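Local coordinates for CBS domain protein/ACT domain protein (Thermotoga maritima, PDB 1VR9), which is of unknown function but carries a pair of CBS domains and an ACT domain, and may bind or transport magnesium ions, at residues G58-E63 with N76-P81; P24-S29 with C47-R52. All coordinates share one frame; numbering follows the deposited sequence.

Interaction 1: residues G58-E63 with N76-P81; sequences GVVNKE and NKVSLP
Val59 and Ser79 hold the two segments together through a reciprocal pair of backbone hydrogen bonds. Val59 N donates to Ser79 O at 2.8 Å with an N-H...O angle of 169°, and Ser79 N returns a bond of 2.7 Å to Val59 O. The second is the more bent at its hydrogen. Val59 also contributes a methyl: its CG2 lies 3.8 Å from Leu80 CD1, the two side chains crossing at a slant. Together the two bonds define a single antiparallel bridge, a hydrogen-bonded pair, by which the connection between the two CBS motifs crosses the outer strand 56-61 of the first motif's sheet. Beyond this bridge no regular strand pairing develops. Gly58 explains how close the chains can come. Its phi of 155° falls in a region natural to glycine, and its bare CA is met by Val78 CG1 at 3.4 Å and by Ser79 O at 3.3 Å, the latter a CA-H...O contact. Val78 brings that methyl over the glycine because CG1 stands opposite the backbone N (chi1 -180°), while its other methyl, CG2, turns toward Val60. At the far end a water bridges the chains: it accepts from Asn61 N at 2.9 Å, donates to Lys77 O at 2.6 Å and accepts from Ser79 OG at 3.0 Å.

Interaction 2: residues P24-S29 with C47-R52; sequences PMVEES and CIVKDR
The carboxylate of Glu28 lies face-on to Asp51, whose CB stands 3.9 Å from Glu28 CD and from both its oxygens; the carboxylate planes are 68° apart. Glu28 OE2 accepts a long bond from a water tilted well out of the carboxylate plane, on the side of Asp51 CB, and that water accepts from Arg52 N at 2.9 Å. Glu27's carboxylate is held from within its own segment: Ser29 OG gives a bond of 2.6 Å to the syn lone pair of Glu27 OE1, while Ser29 N reaches the same oxygen from above one face. On the other side of that plane lies the aliphatic part of Arg52, one of two conformers. The guanidinium and carboxylate planes are 17° apart, nearly parallel, yet Arg52 NE is 4.7 Å from Glu27 OE2.

Behind these groups, strands 25-27 and 47-50 run parallel, as expected within the beta-alpha-beta unit of a CBS motif. Val26 N donates to Ile48 O at 2.9 Å and Val26 O receives Lys50 N at 3.1 Å, so both its N-H and its carbonyl are bonded to the neighbouring strand. Val26 CG2 meets Val49 CG2 at 4.1 Å on the face covered by helix 32-41. Main-chain bonds and methyls thus join the strands; Glu27 relies on Ser29, with perhaps distant attraction to Arg52, Glu28 on water and a weak, long ion pair with Arg57, Asp51 OD1 on a hydrogen bond from His55 N.

Overall arrangement
Interactions 1 and 2 share one three-stranded sheet, and their centres lie about 10 Å apart. Strand 46-50 is the middle strand: it pairs in parallel with 25-27 in interaction 2 and antiparallel with 56-61, the strand that interaction 1 joins to the inter-motif connection. Probable hydrogen bonds of 2.8 Å from Val60 N to Cys47 O and of 2.8 Å from Val49 N to Gly58 O carry the sheet from one contact to the other. Side chains follow the same path, with Val60 CG2 at 3.6 Å from Val49 CG2. Along the chain the contacts come in series, interaction 2 closing before interaction 1 opens.

Interaction 1: residues G58-E63 with N76-P81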
# COMPACT_ATOMS: atom_id res chain seq x y z
N GLY A 58 3.54 3.61 6.02
CA GLY A 58 3.32 4.48 4.86
C GLY A 58 3.70 3.71 3.62
O GLY A 58 3.71 2.47 3.60
N VAL A 59 4.00 4.44 2.57
CA VAL A 59 4.35 3.84 1.31
C VAL A 59 5.64 4.49 0.82
O VAL A 59 5.93 5.63 1.19
CB VAL A 59 3.20 4.01 0.27
CG1 VAL A 59 1.86 3.56 0.84
CG2 VAL A 59 3.11 5.42 -0.18
N VAL A 60 6.41 3.75 0.03
CA VAL A 60 7.56 4.30 -0.68
C VAL A 60 7.21 4.39 -2.16
O VAL A 60 6.73 3.43 -2.75
CB VAL A 60 8.82 3.43 -0.50
CG1 VAL A 60 9.96 3.93 -1.35
CG2 VAL A 60 9.22 3.43 0.94
N ASN A 61 7.42 5.58 -2.73
CA ASN A 61 7.23 5.82 -4.17
C ASN A 61 8.59 5.65 -4.89
O ASN A 61 9.58 6.21 -4.45
CB ASN A 61 6.70 7.25 -4.39
CG ASN A 61 5.38 7.49 -3.68
OD1 ASN A 61 4.32 7.01 -4.11
ND2 ASN A 61 5.42 8.25 -2.60
N LYS A 62 8.61 4.89 -5.98
CA LYS A 62 9.85 4.59 -6.75
C LYS A 62 10.68 5.81 -7.11
O LYS A 62 11.91 5.77 -7.05
CB LYS A 62 9.50 3.81 -8.04
CG LYS A 62 10.70 3.39 -8.89
CD LYS A 62 10.27 2.35 -9.92
CE LYS A 62 11.41 1.95 -10.86
NZ LYS A 62 10.92 1.09 -11.96
N GLU A 63 10.01 6.90 -7.50
CA GLU A 63 10.68 8.12 -7.94
C GLU A 63 11.56 8.71 -6.84
O GLU A 63 12.60 9.31 -7.12
CB GLU A 63 9.65 9.18 -8.38
CG GLU A 63 8.77 9.67 -7.22
CD GLU A 63 7.76 10.75 -7.60
OE1 GLU A 63 7.81 11.31 -8.73
OE2 GLU A 63 6.90 11.05 -6.74
N ASN A 76 13.92 6.86 6.01
CA ASN A 76 13.55 8.28 5.89
C ASN A 76 12.79 8.64 4.62
O ASN A 76 12.50 9.82 4.41
CB ASN A 76 14.81 9.16 5.94
CG ASN A 76 15.53 9.08 7.26
OD1 ASN A 76 14.90 8.90 8.29
ND2 ASN A 76 16.84 9.27 7.23
N LYS A 77 12.49 7.65 3.79
CA LYS A 77 11.88 7.88 2.47
C LYS A 77 10.38 7.53 2.42
O LYS A 77 9.73 7.64 1.35
CB LYS A 77 12.67 7.13 1.39
CG LYS A 77 14.20 7.31 1.46
CD LYS A 77 14.63 8.76 1.31
CE LYS A 77 16.13 8.96 1.59
NZ LYS A 77 16.57 10.36 1.34
N VAL A 78 9.80 7.18 3.56
CA VAL A 78 8.38 6.78 3.58
C VAL A 78 7.49 8.02 3.42
O VAL A 78 7.81 9.11 3.89
CB VAL A 78 8.02 6.01 4.88
CG1 VAL A 78 6.55 5.59 4.89
CG2 VAL A 78 8.92 4.77 5.04
N SER A 79 6.35 7.81 2.79
CA SER A 79 5.40 8.86 2.47
C SER A 79 3.99 8.38 2.87
O SER A 79 3.78 7.18 3.08
CB SER A 79 5.45 9.08 0.95
OG SER A 79 6.73 9.58 0.59
N LEU A 80 3.04 9.31 2.92
CA LEU A 80 1.61 8.99 3.04
C LEU A 80 1.25 8.12 4.26
O LEU A 80 0.59 7.08 4.12
CB LEU A 80 1.11 8.30 1.76
CG LEU A 80 1.36 9.00 0.42
CD1 LEU A 80 0.70 8.27 -0.73
CD2 LEU A 80 0.85 10.45 0.53
N PRO A 81 1.63 8.57 5.46
CA PRO A 81 1.25 7.82 6.65
C PRO A 81 -0.26 7.74 6.89
O PRO A 81 -0.69 6.90 7.68
CB PRO A 81 1.94 8.57 7.80
CG PRO A 81 2.24 9.90 7.27
CD PRO A 81 2.39 9.79 5.80
O HOH W 1 8.47 7.66 -0.97

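Interaction 2: residues P24-S29 with C47-R52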
# COMPACT_ATOMS: atom_id res chain seq x y z
N PRO A 24 3.13 -5.42 -3.02
CA PRO A 24 4.52 -5.13 -2.64
C PRO A 24 4.65 -4.57 -1.21
O PRO A 24 4.05 -3.55 -0.89
CB PRO A 24 4.96 -4.10 -3.68
CG PRO A 24 3.69 -3.41 -4.08
CD PRO A 24 2.60 -4.43 -4.00
N MSE A 25 5.48 -5.19 -0.39
CA MSE A 25 5.61 -4.80 1.01
C MSE A 25 7.07 -4.93 1.45
O MSE A 25 7.73 -5.92 1.13
CB MSE A 25 4.71 -5.69 1.87
CG MSE A 25 4.65 -5.36 3.37
SE MSE A 25 6.25 -5.78 4.40
CE MSE A 25 6.47 -7.66 3.97
N VAL A 26 7.58 -3.94 2.20
CA VAL A 26 8.88 -4.09 2.86
C VAL A 26 8.80 -3.59 4.29
O VAL A 26 7.87 -2.86 4.63
CB VAL A 26 10.05 -3.33 2.15
CG1 VAL A 26 10.30 -3.90 0.77
CG2 VAL A 26 9.83 -1.82 2.14
N GLU A 27 9.79 -3.94 5.09
CA GLU A 27 9.91 -3.39 6.45
C GLU A 27 10.64 -2.05 6.42
O GLU A 27 11.42 -1.79 5.51
CB GLU A 27 10.66 -4.39 7.36
CG GLU A 27 10.69 -4.05 8.86
CD GLU A 27 11.92 -3.26 9.28
OE1 GLU A 27 12.94 -3.27 8.54
OE2 GLU A 27 11.88 -2.63 10.35
N GLU A 28 10.41 -1.21 7.42
CA GLU A 28 10.87 0.19 7.43
C GLU A 28 12.39 0.41 7.26
O GLU A 28 12.80 1.50 6.87
CB GLU A 28 10.38 0.91 8.70
CG GLU A 28 10.96 0.40 9.99
CD GLU A 28 10.42 1.12 11.23
OE1 GLU A 28 9.65 2.09 11.07
OE2 GLU A 28 10.76 0.69 12.35
N SER A 29 13.19 -0.61 7.56
CA SER A 29 14.65 -0.52 7.49
C SER A 29 15.24 -1.29 6.30
O SER A 29 16.46 -1.49 6.20
CB SER A 29 15.26 -1.00 8.80
OG SER A 29 15.33 -2.40 8.85
N CYS A 47 5.56 0.72 -2.87
CA CYS A 47 5.81 -0.36 -1.93
C CYS A 47 5.17 0.06 -0.62
O CYS A 47 5.37 1.20 -0.19
CB CYS A 47 7.31 -0.53 -1.73
SG CYS A 47 7.74 -2.12 -1.06
N ILE A 48 4.39 -0.82 -0.02
CA ILE A 48 3.78 -0.54 1.28
C ILE A 48 4.81 -0.88 2.37
O ILE A 48 5.52 -1.88 2.27
CB ILE A 48 2.44 -1.32 1.47
CG1 ILE A 48 1.38 -0.76 0.49
CG2 ILE A 48 1.95 -1.26 2.89
CD1 ILE A 48 0.04 -1.51 0.48
N VAL A 49 4.88 -0.08 3.41
CA VAL A 49 5.89 -0.29 4.46
C VAL A 49 5.25 -0.59 5.81
O VAL A 49 4.28 0.05 6.21
CB VAL A 49 6.82 0.95 4.59
CG1 VAL A 49 7.86 0.72 5.65
CG2 VAL A 49 7.48 1.33 3.25
N LYS A 50 5.81 -1.56 6.53
CA LYS A 50 5.38 -1.81 7.91
C LYS A 50 6.58 -1.72 8.84
O LYS A 50 7.74 -1.72 8.41
CB LYS A 50 4.65 -3.15 8.03
CG LYS A 50 5.52 -4.33 7.79
CD LYS A 50 4.77 -5.63 7.85
CE LYS A 50 5.67 -6.74 7.38
NZ LYS A 50 5.09 -8.10 7.56
N ASP A 51 6.32 -1.61 10.13
CA ASP A 51 7.39 -1.58 11.11
C ASP A 51 7.63 -3.01 11.61
O ASP A 51 7.03 -3.94 11.08
CB ASP A 51 7.06 -0.60 12.22
CG ASP A 51 5.92 -1.07 13.11
OD1 ASP A 51 5.56 -2.27 13.09
OD2 ASP A 51 5.41 -0.22 13.87
N ARG A 52 8.48 -3.18 12.61
CA ARG A 52 8.85 -4.55 13.06
C ARG A 52 7.74 -5.30 13.79
O ARG A 52 7.83 -6.53 13.93
CB ARG A 52 10.14 -4.53 13.91
CG ARG A 52 11.31 -4.07 13.05
CD ARG A 52 12.65 -4.18 13.69
NE ARG A 52 12.76 -3.35 14.88
CZ ARG A 52 13.91 -2.90 15.38
NH1 ARG A 52 15.07 -3.22 14.81
NH2 ARG A 52 13.90 -2.15 16.47
O HOH W 2 9.50 -1.31 14.63